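Local coordinates for protein putative Chlorite dismutase TA0507 (Thermoplasma acidophilum, PDB 3DTZ) that is of unknown function but probably binds heme and may act as an oxidoreductase, at residues I24-L29 and I80-S85; D55-A60 and I92-R97; G63-H68 and S131-P136; R138-Y143 and V195-I200. All blocks are in the same frame, centred on the assembly; numbering follows the deposited sequence.

Contact 1 of 4, residues I24-L29 and I80-S85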
loop_
_atom_site.group_PDB
_atom_site.type_symbol
_atom_site.label_atom_id
_atom_site.label_comp_id
_atom_site.label_asym_id
_atom_site.label_seq_id
_atom_site.Cartn_x
_atom_site.Cartn_y
_atom_site.Cartn_z
ATOM N N ILE D 24 0.764 22.151 24.235
ATOM C CA ILE D 24 1.735 22.448 23.184
ATOM C C ILE D 24 1.532 21.432 22.057
ATOM O O ILE D 24 1.579 20.224 22.308
ATOM C CB ILE D 24 3.194 22.386 23.684
ATOM C CG1 ILE D 24 3.415 23.273 24.933
ATOM C CG2 ILE D 24 4.163 22.797 22.521
ATOM C CD1 ILE D 24 4.783 23.114 25.592
ATOM N N TYR D 25 1.313 21.923 20.825
ATOM C CA TYR D 25 1.138 21.064 19.634
ATOM C C TYR D 25 2.469 20.899 18.932
ATOM O O TYR D 25 3.345 21.755 19.031
ATOM C CB TYR D 25 0.177 21.708 18.630
ATOM C CG TYR D 25 -1.228 21.858 19.160
ATOM C CD1 TYR D 25 -2.167 20.843 18.976
ATOM C CD2 TYR D 25 -1.624 23.028 19.834
ATOM C CE1 TYR D 25 -3.482 20.978 19.469
ATOM C CE2 TYR D 25 -2.910 23.174 20.336
ATOM C CZ TYR D 25 -3.837 22.148 20.149
ATOM O OH TYR D 25 -5.115 22.288 20.626
ATOM N N THR D 26 2.643 19.789 18.239
ATOM C CA THR D 26 3.846 19.614 17.425
ATOM C C THR D 26 3.518 18.879 16.127
ATOM O O THR D 26 2.551 18.103 16.061
ATOM C CB THR D 26 4.976 18.918 18.201
ATOM O OG1 THR D 26 6.181 18.952 17.421
ATOM C CG2 THR D 26 4.588 17.450 18.572
ATOM N N SER D 27 4.342 19.131 15.104
ATOM C CA SER D 27 4.202 18.405 13.845
ATOM C C SER D 27 5.557 17.964 13.353
ATOM O O SER D 27 6.552 18.667 13.546
ATOM C CB SER D 27 3.541 19.285 12.782
ATOM O OG SER D 27 2.133 19.327 12.967
ATOM N N VAL D 28 5.568 16.796 12.715
ATOM C CA VAL D 28 6.753 16.345 12.003
ATOM C C VAL D 28 6.279 16.149 10.550
ATOM O O VAL D 28 5.278 15.474 10.324
ATOM C CB VAL D 28 7.281 15.018 12.577
ATOM C CG1 VAL D 28 8.486 14.544 11.764
ATOM C CG2 VAL D 28 7.671 15.199 14.109
ATOM N N LEU D 29 7.003 16.742 9.606
ATOM C CA LEU D 29 6.698 16.626 8.164
ATOM C C LEU D 29 7.941 16.109 7.457
ATOM O O LEU D 29 9.049 16.524 7.790
ATOM C CB LEU D 29 6.342 18.001 7.550
ATOM C CG LEU D 29 5.392 18.945 8.309
ATOM C CD1 LEU D 29 5.196 20.233 7.490
ATOM C CD2 LEU D 29 4.046 18.233 8.595
ATOM N N ILE D 80 13.383 16.487 6.721
ATOM C CA ILE D 80 12.366 16.352 7.779
ATOM C C ILE D 80 12.310 17.685 8.509
ATOM O O ILE D 80 13.349 18.277 8.779
ATOM C CB ILE D 80 12.766 15.259 8.801
ATOM C CG1 ILE D 80 12.984 13.915 8.094
ATOM C CG2 ILE D 80 11.690 15.125 9.936
ATOM C CD1 ILE D 80 13.976 12.936 8.861
ATOM N N PHE D 81 11.092 18.154 8.783
ATOM C CA PHE D 81 10.830 19.381 9.527
ATOM C C PHE D 81 10.156 19.014 10.852
ATOM O O PHE D 81 9.258 18.180 10.882
ATOM C CB PHE D 81 9.840 20.270 8.724
ATOM C CG PHE D 81 10.393 20.764 7.410
ATOM C CD1 PHE D 81 11.396 21.747 7.396
ATOM C CD2 PHE D 81 9.939 20.245 6.194
ATOM C CE1 PHE D 81 11.934 22.216 6.190
ATOM C CE2 PHE D 81 10.484 20.701 4.968
ATOM C CZ PHE D 81 11.466 21.706 4.977
ATOM N N TRP D 82 10.550 19.670 11.929
ATOM C CA TRP D 82 9.895 19.497 13.222
ATOM C C TRP D 82 9.625 20.895 13.810
ATOM O O TRP D 82 10.524 21.707 13.877
ATOM C CB TRP D 82 10.805 18.701 14.153
ATOM C CG TRP D 82 10.346 18.578 15.577
ATOM C CD1 TRP D 82 9.039 18.469 16.034
ATOM C CD2 TRP D 82 11.188 18.533 16.737
ATOM N NE1 TRP D 82 9.037 18.375 17.420
ATOM C CE2 TRP D 82 10.337 18.394 17.873
ATOM C CE3 TRP D 82 12.591 18.577 16.930
ATOM C CZ2 TRP D 82 10.840 18.289 19.191
ATOM C CZ3 TRP D 82 13.099 18.479 18.245
ATOM C CH2 TRP D 82 12.215 18.368 19.369
ATOM N N TYR D 83 8.392 21.171 14.229
ATOM C CA TYR D 83 8.114 22.475 14.882
ATOM C C TYR D 83 6.981 22.321 15.888
ATOM O O TYR D 83 6.181 21.364 15.780
ATOM C CB TYR D 83 7.746 23.561 13.852
ATOM C CG TYR D 83 6.655 23.170 12.898
ATOM C CD1 TYR D 83 5.308 23.385 13.209
ATOM C CD2 TYR D 83 6.967 22.511 11.700
ATOM C CE1 TYR D 83 4.294 22.986 12.296
ATOM C CE2 TYR D 83 5.991 22.123 10.815
ATOM C CZ TYR D 83 4.667 22.361 11.112
ATOM O OH TYR D 83 3.726 21.928 10.209
ATOM N N SER D 84 6.888 23.284 16.807
ATOM C CA SER D 84 5.937 23.219 17.929
ATOM C C SER D 84 5.366 24.603 18.243
ATOM O O SER D 84 6.047 25.597 18.054
ATOM C CB SER D 84 6.612 22.647 19.182
ATOM O OG SER D 84 7.458 21.542 18.873
ATOM N N SER D 85 4.131 24.646 18.750
ATOM C CA SER D 85 3.463 25.902 19.133
ATOM C C SER D 85 2.252 25.583 20.003
ATOM O O SER D 85 1.641 24.548 19.829
ATOM C CB SER D 85 2.927 26.642 17.896
ATOM O OG SER D 85 2.287 27.883 18.272
HETATM O O HOH W 1 1.230 21.613 11.408
#
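Tyr83 lays its phenol ring across the neighbouring strand, filling the space between Ser27 and Leu29. Its CZ packs on Ser27 CB at 3.7 Å, and Leu29 CD1 meets the ring at its edge, 3.5 Å from Tyr83 OH. The ring reaches over because CG sits between the backbone N and the carbonyl carbon (chi1 52°), which swings it toward residues 24-29. In the conformer described, a water joins Ser27 OG to Tyr83 OH, and Ser27 OG is also bonded to Ser112 O. On the other face of the sheet, Thr26 OG1 donates to Tyr83 O (2.9 Å) from well above the carbonyl plane, while Ser27 N approaches the same oxygen almost in line with the C=O, so two donors grip it. Trp82 NE1 comes within 2.9 Å of Thr26 OG1, but the N-H is turned aside (125°) and the bond is weak. Beside it, Val28 touches Trp82 CD1 with CG2 and Ile80 CG2 with CG1. These side chains ride on an antiparallel pair of strands in the ferredoxin-like, alpha-plus-beta fold of the chlorite dismutase family, with Tyr25-Ser85, Ser27-Tyr83 and Leu29-Phe81 as hydrogen-bonded pairs. The bond from Phe81 N to Leu29 O is short and nearly straight (2.8 Å, 172°). An alanine in place of Tyr83 would probably open a gap between Ser27 and Leu29 and deprive the bridging water of one partner. Further out, Met91 and Ala94 of helix 88-102 cover the Tyr83 face, Tyr116 OH bonds to Thr26 OG1, and Tyr25 OH reaches Ala204 N of a second subunit.

Contact 2 of 4, residues D55-A60 and I92-R97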
loop_
_atom_site.group_PDB
_atom_site.type_symbol
_atom_site.label_atom_id
_atom_site.label_comp_id
_atom_site.label_asym_id
_atom_site.label_seq_id
_atom_site.Cartn_x
_atom_site.Cartn_y
_atom_site.Cartn_z
ATOM N N ASP D 55 12.932 28.919 7.117
ATOM C CA ASP D 55 13.543 29.110 8.417
ATOM C C ASP D 55 13.196 30.499 8.988
ATOM O O ASP D 55 12.853 30.620 10.164
ATOM C CB ASP D 55 15.050 28.888 8.302
ATOM C CG ASP D 55 15.734 28.892 9.631
ATOM O OD1 ASP D 55 15.530 27.969 10.431
ATOM O OD2 ASP D 55 16.483 29.832 9.875
ATOM N N GLU D 56 13.242 31.519 8.123
ATOM C CA GLU D 56 12.896 32.889 8.498
ATOM C C GLU D 56 11.421 33.028 8.921
ATOM O O GLU D 56 11.112 33.797 9.838
ATOM C CB GLU D 56 13.270 33.886 7.382
ATOM C CG GLU D 56 12.299 33.976 6.189
ATOM C CD GLU D 56 12.764 34.932 5.071
ATOM O OE1 GLU D 56 13.989 35.066 4.848
ATOM O OE2 GLU D 56 11.897 35.543 4.407
ATOM N N PHE D 57 10.531 32.285 8.255
ATOM C CA PHE D 57 9.093 32.255 8.600
ATOM C C PHE D 57 8.895 31.829 10.064
ATOM O O PHE D 57 8.140 32.458 10.813
ATOM C CB PHE D 57 8.348 31.300 7.658
ATOM C CG PHE D 57 6.940 30.969 8.088
ATOM C CD1 PHE D 57 5.855 31.784 7.690
ATOM C CD2 PHE D 57 6.688 29.832 8.847
ATOM C CE1 PHE D 57 4.535 31.489 8.082
ATOM C CE2 PHE D 57 5.369 29.515 9.235
ATOM C CZ PHE D 57 4.293 30.349 8.844
ATOM N N PHE D 58 9.571 30.743 10.441
ATOM C CA PHE D 58 9.487 30.231 11.809
ATOM C C PHE D 58 10.162 31.184 12.809
ATOM O O PHE D 58 9.618 31.426 13.875
ATOM C CB PHE D 58 10.041 28.787 11.889
ATOM C CG PHE D 58 9.088 27.765 11.304
ATOM C CD1 PHE D 58 8.033 27.270 12.053
ATOM C CD2 PHE D 58 9.227 27.353 9.965
ATOM C CE1 PHE D 58 7.139 26.335 11.490
ATOM C CE2 PHE D 58 8.343 26.447 9.380
ATOM C CZ PHE D 58 7.292 25.930 10.143
ATOM N N SER D 59 11.308 31.745 12.442
ATOM C CA SER D 59 12.035 32.613 13.374
ATOM C C SER D 59 11.285 33.905 13.609
ATOM O O SER D 59 11.483 34.556 14.635
ATOM C CB SER D 59 13.425 32.950 12.844
ATOM O OG SER D 59 14.182 31.763 12.722
ATOM N N ALA D 60 10.463 34.302 12.640
ATOM C CA ALA D 60 9.793 35.600 12.702
ATOM C C ALA D 60 8.599 35.618 13.647
ATOM O O ALA D 60 8.217 36.685 14.111
ATOM C CB ALA D 60 9.377 36.070 11.308
ATOM N N ILE D 92 -1.510 25.134 11.598
ATOM C CA ILE D 92 -2.027 24.944 10.223
ATOM C C ILE D 92 -1.316 25.914 9.247
ATOM O O ILE D 92 -0.957 25.536 8.121
ATOM C CB ILE D 92 -3.578 25.021 10.154
ATOM C CG1 ILE D 92 -4.063 24.798 8.697
ATOM C CG2 ILE D 92 -4.126 26.325 10.708
ATOM C CD1 ILE D 92 -3.685 23.448 8.174
ATOM N N LEU D 93 -1.067 27.141 9.699
ATOM C CA LEU D 93 -0.306 28.126 8.878
ATOM C C LEU D 93 1.103 27.640 8.515
ATOM O O LEU D 93 1.582 27.826 7.371
ATOM C CB LEU D 93 -0.228 29.470 9.610
ATOM C CG LEU D 93 -1.523 30.277 9.539
ATOM C CD1 LEU D 93 -1.458 31.423 10.503
ATOM C CD2 LEU D 93 -1.781 30.777 8.094
ATOM N N ALA D 94 1.752 27.003 9.481
ATOM C CA ALA D 94 3.104 26.456 9.282
ATOM C C ALA D 94 3.052 25.321 8.270
ATOM O O ALA D 94 3.842 25.291 7.341
ATOM C CB ALA D 94 3.662 25.954 10.599
ATOM N N LYS D 95 2.083 24.417 8.427
ATOM C CA LYS D 95 1.968 23.285 7.477
ATOM C C LYS D 95 1.734 23.819 6.055
ATOM O O LYS D 95 2.362 23.375 5.095
ATOM C CB LYS D 95 0.871 22.304 7.917
ATOM C CG LYS D 95 0.624 21.127 6.907
ATOM C CD LYS D 95 -0.498 21.516 5.921
ATOM C CE LYS D 95 -0.806 20.367 4.917
ATOM N NZ LYS D 95 -2.027 20.718 4.141
ATOM N N GLU D 96 0.868 24.805 5.921
ATOM C CA GLU D 96 0.555 25.346 4.586
ATOM C C GLU D 96 1.737 26.086 3.968
ATOM O O GLU D 96 1.939 26.011 2.761
ATOM C CB GLU D 96 -0.634 26.274 4.649
ATOM C CG GLU D 96 -1.923 25.485 4.869
ATOM C CD GLU D 96 -3.091 26.362 5.238
ATOM O OE1 GLU D 96 -2.900 27.519 5.720
ATOM O OE2 GLU D 96 -4.210 25.857 5.056
ATOM N N ARG D 97 2.497 26.766 4.820
ATOM C CA ARG D 97 3.684 27.486 4.388
ATOM C C ARG D 97 4.743 26.525 3.826
ATOM O O ARG D 97 5.308 26.765 2.746
ATOM C CB ARG D 97 4.271 28.251 5.582
ATOM C CG ARG D 97 5.610 28.971 5.296
ATOM C CD ARG D 97 5.423 30.156 4.373
ATOM N NE ARG D 97 6.683 30.908 4.210
ATOM C CZ ARG D 97 7.679 30.511 3.422
ATOM N NH1 ARG D 97 7.559 29.395 2.719
ATOM N NH2 ARG D 97 8.783 31.235 3.314
#
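Phe57 and Arg97 carry most of this contact between two antiparallel helices, 41-60 and 88-102, which lie on one face of the beta-sheet in the ferredoxin-like fold of the family. Their short segments run at 166° with axes 11.2 Å apart, a wide spacing bridged by large side chains. The principal interaction is CH-pi: the aliphatic part of Arg97 lies over one face of the Phe57 ring, with CG almost above the centre, 3.6 Å from the centroid and 8° off the normal. A bend at chi2 turns the arginine chain along the ring, so that CD and NE follow over the CD1 side, while the guanidinium plane stands 66° from that of the ring. Arg97 NH1 makes a weak hydrogen bond with Ser101 OG. Replacing Phe57 with an alanine would probably leave the methylenes of Arg97 without their aromatic platform and open a gap between the helices. Apolar packing supplies the rest. Phe57 CE2 lies 3.8 Å from Ala94 CA, and the small alanine lets the Phe58 ring come close as well. Phe58 in turn stacks on Phe67 of strand 64-72, tying the helix pair to the sheet. Glu96 of helix 88-102 forms a salt bridge with Arg71 of a second subunit. Within helix 41-60, the Phe57 ring turns its edge to Phe58, and across the helices Ala94 CB sits 3.6 Å from Phe58 CE1.

Contact 3 of 4, residues G63-H68 and S131-P136; sequences GYINFH and SLRLPP
Asn66 and Leu132 mark the closest backbone approach between the start of strand 64-72 and the end of helix 128-132, with their CA atoms 6.2 Å apart; farther along, the CA atoms of His68 and Pro136 are 7.8 Å apart. The segments exchange no direct hydrogen bonds, and water takes their place. One molecule accepts from Asn66 ND2 (2.9 Å), donates to Leu132 O, and lies in the plane of the His68 ring at its edge, 2.6 Å from NE2. A second accepts from Arg133 NH1 and donates to Tyr64 O. Among the side chains, Pro136 sets its CG over one face of the His68 imidazole, a CH-pi contact 3.6 Å from the centroid and displaced toward the CE1-ND1 rim. Ile65 presents CG2 to Leu132 CB at 3.8 Å, and the same methyl lies over a face of the Arg133 guanidinium near its rim. The arginine chain runs extended from CG to NE and crosses Ile65 at about a right angle; a salt bridge to Glu129 holds its NH2. Asn66 CG takes the position between the backbone N and the carbonyl carbon (chi1 72°), which directs the amide to the water, while OD1 bonds to Ser84 OG. The contact joins strand 64-72 to the segment that leads from helix 128-132 into strand 139-147: Leu132 also packs on Trp82 and on Tyr182 of strand 180-185, and Leu233 of strand 229-234 touches both His68 and Pro136.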
loop_
_atom_site.group_PDB
_atom_site.type_symbol
_atom_site.label_atom_id
_atom_site.label_comp_id
_atom_site.label_asym_id
_atom_site.label_seq_id
_atom_site.Cartn_x
_atom_site.Cartn_y
_atom_site.Cartn_z
ATOM N N GLY D 63 5.396 32.774 18.394
ATOM C CA GLY D 63 4.489 31.667 18.687
ATOM C C GLY D 63 5.059 30.282 18.383
ATOM O O GLY D 63 4.541 29.283 18.897
ATOM N N TYR D 64 6.092 30.212 17.540
ATOM C CA TYR D 64 6.767 28.929 17.291
ATOM C C TYR D 64 7.834 28.701 18.343
ATOM O O TYR D 64 8.820 29.437 18.413
ATOM C CB TYR D 64 7.346 28.819 15.879
ATOM C CG TYR D 64 6.252 28.884 14.830
ATOM C CD1 TYR D 64 5.290 27.859 14.730
ATOM C CD2 TYR D 64 6.170 29.959 13.958
ATOM C CE1 TYR D 64 4.278 27.921 13.767
ATOM C CE2 TYR D 64 5.170 30.043 13.015
ATOM C CZ TYR D 64 4.225 29.032 12.919
ATOM O OH TYR D 64 3.224 29.148 11.986
ATOM N N ILE D 65 7.619 27.660 19.142
ATOM C CA ILE D 65 8.519 27.305 20.238
ATOM C C ILE D 65 9.858 26.740 19.714
ATOM O O ILE D 65 10.946 27.125 20.199
ATOM C CB ILE D 65 7.811 26.354 21.228
ATOM C CG1 ILE D 65 6.604 27.105 21.853
ATOM C CG2 ILE D 65 8.826 25.805 22.290
ATOM C CD1 ILE D 65 5.631 26.243 22.701
ATOM N N ASN D 66 9.775 25.873 18.697
ATOM C CA ASN D 66 10.965 25.380 18.016
ATOM C C ASN D 66 10.673 25.128 16.541
ATOM O O ASN D 66 9.496 25.022 16.120
ATOM C CB ASN D 66 11.589 24.134 18.728
ATOM C CG ASN D 66 10.762 22.866 18.564
ATOM O OD1 ASN D 66 9.543 22.911 18.394
ATOM N ND2 ASN D 66 11.436 21.721 18.596
ATOM N N PHE D 67 11.764 25.098 15.770
ATOM C CA PHE D 67 11.700 24.688 14.360
ATOM C C PHE D 67 13.090 24.189 14.003
ATOM O O PHE D 67 14.084 24.926 14.121
ATOM C CB PHE D 67 11.340 25.859 13.438
ATOM C CG PHE D 67 11.540 25.534 11.991
ATOM C CD1 PHE D 67 10.694 24.612 11.372
ATOM C CD2 PHE D 67 12.612 26.061 11.285
ATOM C CE1 PHE D 67 10.873 24.253 10.017
ATOM C CE2 PHE D 67 12.809 25.718 9.926
ATOM C CZ PHE D 67 11.946 24.826 9.306
ATOM N N HIS D 68 13.171 22.930 13.599
ATOM C CA HIS D 68 14.458 22.341 13.210
ATOM C C HIS D 68 14.294 21.575 11.890
ATOM O O HIS D 68 13.247 20.990 11.647
ATOM C CB HIS D 68 14.982 21.404 14.303
ATOM C CG HIS D 68 15.115 22.063 15.647
ATOM N ND1 HIS D 68 15.921 23.160 15.854
ATOM C CD2 HIS D 68 14.567 21.766 16.851
ATOM C CE1 HIS D 68 15.829 23.541 17.121
ATOM N NE2 HIS D 68 15.007 22.715 17.743
ATOM N N SER D 131 13.050 22.369 27.440
ATOM C CA SER D 131 13.780 21.360 26.670
ATOM C C SER D 131 13.686 21.664 25.170
ATOM O O SER D 131 14.679 21.562 24.431
ATOM C CB SER D 131 13.191 19.970 26.975
ATOM O OG SER D 131 14.049 18.950 26.541
ATOM N N LEU D 132 12.480 22.026 24.722
ATOM C CA LEU D 132 12.257 22.383 23.309
ATOM C C LEU D 132 13.086 23.631 22.894
ATOM O O LEU D 132 13.473 23.765 21.726
ATOM C CB LEU D 132 10.788 22.615 23.036
ATOM C CG LEU D 132 9.810 21.471 23.142
ATOM C CD1 LEU D 132 8.413 21.940 22.764
ATOM C CD2 LEU D 132 10.296 20.338 22.214
ATOM N N ARG D 133 13.392 24.500 23.844
ATOM C CA ARG D 133 14.182 25.696 23.544
ATOM C C ARG D 133 15.700 25.504 23.604
ATOM O O ARG D 133 16.476 26.440 23.296
ATOM C CB ARG D 133 13.725 26.870 24.432
ATOM C CG ARG D 133 12.272 27.279 24.109
ATOM C CD ARG D 133 11.846 28.491 24.900
ATOM N NE ARG D 133 10.435 28.822 24.647
ATOM C CZ ARG D 133 10.014 29.585 23.642
ATOM N NH1 ARG D 133 10.882 30.095 22.788
ATOM N NH2 ARG D 133 8.726 29.863 23.511
ATOM N N LEU D 134 16.151 24.328 24.035
ATOM C CA LEU D 134 17.597 24.040 24.050
ATOM C C LEU D 134 18.121 23.843 22.619
ATOM O O LEU D 134 17.380 23.399 21.749
ATOM C CB LEU D 134 17.884 22.785 24.875
ATOM C CG LEU D 134 17.533 22.789 26.366
ATOM C CD1 LEU D 134 17.650 21.382 26.942
ATOM C CD2 LEU D 134 18.413 23.756 27.163
ATOM N N PRO D 135 19.398 24.161 22.376
ATOM C CA PRO D 135 19.921 23.873 21.038
ATOM C C PRO D 135 19.804 22.378 20.753
ATOM O O PRO D 135 20.105 21.570 21.642
ATOM C CB PRO D 135 21.396 24.289 21.133
ATOM C CG PRO D 135 21.442 25.266 22.255
ATOM C CD PRO D 135 20.412 24.778 23.248
ATOM N N PRO D 136 19.312 22.014 19.557
ATOM C CA PRO D 136 19.018 20.625 19.301
ATOM C C PRO D 136 20.250 19.733 19.246
ATOM O O PRO D 136 21.351 20.202 18.931
ATOM C CB PRO D 136 18.284 20.648 17.935
ATOM C CG PRO D 136 18.764 21.881 17.287
ATOM C CD PRO D 136 19.002 22.872 18.394
HETATM O O HOH W 2 9.350 31.586 20.603
HETATM O O HOH W 3 13.983 21.696 19.925
#

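Contact 4 of 4, residues R138-Y143 and V195-I200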
loop_
_atom_site.group_PDB
_atom_site.type_symbol
_atom_site.label_atom_id
_atom_site.label_comp_id
_atom_site.label_asym_id
_atom_site.label_seq_id
_atom_site.Cartn_x
_atom_site.Cartn_y
_atom_site.Cartn_z
ATOM N N ARG D 138 22.312 16.287 17.669
ATOM C CA ARG D 138 22.732 16.071 16.297
ATOM C C ARG D 138 21.744 15.192 15.507
ATOM O O ARG D 138 21.653 15.324 14.291
ATOM C CB ARG D 138 24.117 15.418 16.272
ATOM C CG ARG D 138 24.547 14.870 14.890
ATOM C CD ARG D 138 25.972 14.318 14.917
ATOM N NE ARG D 138 26.911 15.438 14.918
ATOM C CZ ARG D 138 27.886 15.641 14.028
ATOM N NH1 ARG D 138 28.146 14.775 13.049
ATOM N NH2 ARG D 138 28.650 16.718 14.159
ATOM N N TYR D 139 21.034 14.306 16.199
ATOM C CA TYR D 139 20.090 13.390 15.544
ATOM C C TYR D 139 18.680 13.494 16.126
ATOM O O TYR D 139 18.487 13.952 17.258
ATOM C CB TYR D 139 20.547 11.926 15.656
ATOM C CG TYR D 139 21.929 11.699 15.142
ATOM C CD1 TYR D 139 22.167 11.580 13.771
ATOM C CD2 TYR D 139 23.004 11.625 16.024
ATOM C CE1 TYR D 139 23.481 11.383 13.283
ATOM C CE2 TYR D 139 24.291 11.410 15.570
ATOM C CZ TYR D 139 24.528 11.299 14.208
ATOM O OH TYR D 139 25.822 11.104 13.782
ATOM N N PHE D 140 17.716 13.034 15.340
ATOM C CA PHE D 140 16.297 13.119 15.686
ATOM C C PHE D 140 15.657 11.809 15.239
ATOM O O PHE D 140 15.948 11.318 14.132
ATOM C CB PHE D 140 15.693 14.271 14.895
ATOM C CG PHE D 140 14.226 14.523 15.143
ATOM C CD1 PHE D 140 13.755 14.914 16.399
ATOM C CD2 PHE D 140 13.328 14.417 14.108
ATOM C CE1 PHE D 140 12.385 15.166 16.629
ATOM C CE2 PHE D 140 11.967 14.701 14.326
ATOM C CZ PHE D 140 11.506 15.079 15.577
ATOM N N VAL D 141 14.786 11.262 16.081
ATOM C CA VAL D 141 14.029 10.057 15.727
ATOM C C VAL D 141 12.581 10.390 15.994
ATOM O O VAL D 141 12.263 10.918 17.046
ATOM C CB VAL D 141 14.414 8.840 16.600
ATOM C CG1 VAL D 141 13.462 7.641 16.385
ATOM C CG2 VAL D 141 15.876 8.439 16.348
ATOM N N ALA D 142 11.706 10.061 15.048
ATOM C CA ALA D 142 10.279 10.249 15.256
ATOM C C ALA D 142 9.558 9.015 14.734
ATOM O O ALA D 142 9.899 8.497 13.669
ATOM C CB ALA D 142 9.786 11.485 14.508
ATOM N N TYR D 143 8.571 8.539 15.466
ATOM C CA TYR D 143 7.669 7.587 14.824
ATOM C C TYR D 143 6.301 7.561 15.470
ATOM O O TYR D 143 6.189 7.829 16.682
ATOM C CB TYR D 143 8.267 6.180 14.808
ATOM C CG TYR D 143 8.778 5.722 16.132
ATOM C CD1 TYR D 143 10.075 6.048 16.527
ATOM C CD2 TYR D 143 7.995 4.923 16.981
ATOM C CE1 TYR D 143 10.583 5.627 17.725
ATOM C CE2 TYR D 143 8.509 4.494 18.221
ATOM C CZ TYR D 143 9.813 4.862 18.562
ATOM O OH TYR D 143 10.393 4.482 19.757
ATOM N N VAL D 195 2.777 10.000 18.876
ATOM C CA VAL D 195 3.975 10.197 18.066
ATOM C C VAL D 195 5.117 10.402 19.073
ATOM O O VAL D 195 5.051 11.306 19.931
ATOM C CB VAL D 195 3.858 11.361 17.080
ATOM C CG1 VAL D 195 5.148 11.440 16.208
ATOM C CG2 VAL D 195 2.606 11.216 16.175
ATOM N N VAL D 196 6.103 9.508 19.055
ATOM C CA VAL D 196 7.169 9.629 20.052
ATOM C C VAL D 196 8.383 10.241 19.360
ATOM O O VAL D 196 8.731 9.835 18.234
ATOM C CB VAL D 196 7.509 8.296 20.735
ATOM C CG1 VAL D 196 8.246 8.574 21.978
ATOM C CG2 VAL D 196 6.208 7.561 21.158
ATOM N N LEU D 197 8.944 11.272 19.981
ATOM C CA LEU D 197 10.062 12.032 19.398
ATOM C C LEU D 197 11.282 11.949 20.322
ATOM O O LEU D 197 11.148 12.058 21.548
ATOM C CB LEU D 197 9.665 13.508 19.238
ATOM C CG LEU D 197 8.322 13.773 18.556
ATOM C CD1 LEU D 197 7.989 15.249 18.555
ATOM C CD2 LEU D 197 8.282 13.172 17.146
ATOM N N TYR D 198 12.472 11.839 19.728
ATOM C CA TYR D 198 13.719 11.791 20.502
ATOM C C TYR D 198 14.769 12.652 19.838
ATOM O O TYR D 198 14.930 12.579 18.628
ATOM C CB TYR D 198 14.279 10.389 20.570
ATOM C CG TYR D 198 13.266 9.433 21.118
ATOM C CD1 TYR D 198 13.128 9.284 22.501
ATOM C CD2 TYR D 198 12.391 8.762 20.267
ATOM C CE1 TYR D 198 12.175 8.431 23.024
ATOM C CE2 TYR D 198 11.414 7.894 20.785
ATOM C CZ TYR D 198 11.328 7.744 22.163
ATOM O OH TYR D 198 10.367 6.928 22.713
ATOM N N GLU D 199 15.465 13.443 20.641
ATOM C CA GLU D 199 16.716 14.049 20.211
ATOM C C GLU D 199 17.821 13.172 20.802
ATOM O O GLU D 199 17.839 12.890 22.008
ATOM C CB GLU D 199 16.870 15.470 20.741
ATOM C CG GLU D 199 15.842 16.440 20.204
ATOM C CD GLU D 199 16.139 17.829 20.700
ATOM O OE1 GLU D 199 17.240 18.336 20.374
ATOM O OE2 GLU D 199 15.289 18.400 21.419
ATOM N N ILE D 200 18.728 12.718 19.950
ATOM C CA ILE D 200 19.727 11.753 20.404
ATOM C C ILE D 200 21.129 12.151 19.937
ATOM O O ILE D 200 21.267 12.744 18.872
ATOM C CB ILE D 200 19.409 10.309 19.913
ATOM C CG1 ILE D 200 19.520 10.206 18.403
ATOM C CG2 ILE D 200 18.018 9.858 20.411
ATOM C CD1 ILE D 200 19.337 8.769 17.838
#
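Tyr143 reaches Tyr198 because its CG stands between the backbone N and the carbonyl carbon (chi1 50°), leaning the ring toward the opposite strand. Tyr198 CE2 then comes 3.7 Å from Tyr143 OH and is also near CE1. At the other end Ile200 CG1, likewise between N and carbonyl carbon, is turned onto Tyr139 CB at 3.4 Å. The strands, 139-147 and 194-200, are antiparallel neighbours from the later part of the chain, consistent with the paired ferredoxin-like modules of chlorite dismutase-family subunits. Tyr139-Ile200, Val141-Tyr198 and Tyr143-Val196 form hydrogen-bonded pairs. Tyr198 N and Val141 O are 2.8 Å apart, and the reciprocal bond from Val141 N to Tyr198 O is nearly as short; in both, the donor lies in the carbonyl plane. By contrast, Ile200 N reaches Tyr139 O from above its carbonyl plane. Between the two ends of the face bearing the tyrosines, Val141 CG2 packs on Ile200 CD1, and Trp206 of helix 203-213 covers this region, touching Val141, Tyr198 and Ile200. Tyr139 and Val141 also touch a third subunit. The other face carries Phe140, Ala142, Leu197 and Glu199. Phe140 stacks with Tyr70 and Trp82, and the buried Glu199 carboxylate is satisfied by Arg180, Tyr182 OH and Leu137 N. Phe140 CZ lies 4.1 Å from Leu197 CD2, and that same methyl presses tightly on Ala142 CB at 3.5 Å.

Contacts 1 and 4 are both buried strand pairs of one sheet, bonded through their backbones, and they meet where Trp82 packs on Phe140 and Leu197. Contact 2 lies farther out, its centre about 17 Å from the centre of the chain, and relies on aromatic and aliphatic packing between helices; it reaches contact 1 through Tyr83, which touches Phe58 and Ala94. Contact 3 is partly buried and is bridged by water. It shares the sheet with contact 1, as strands 64-72 and 79-85 are neighbours, and it abuts contact 4 at Pro136 and Glu199. Contacts 2 and 4 do not touch, their nearest atoms being about 13 Å apart.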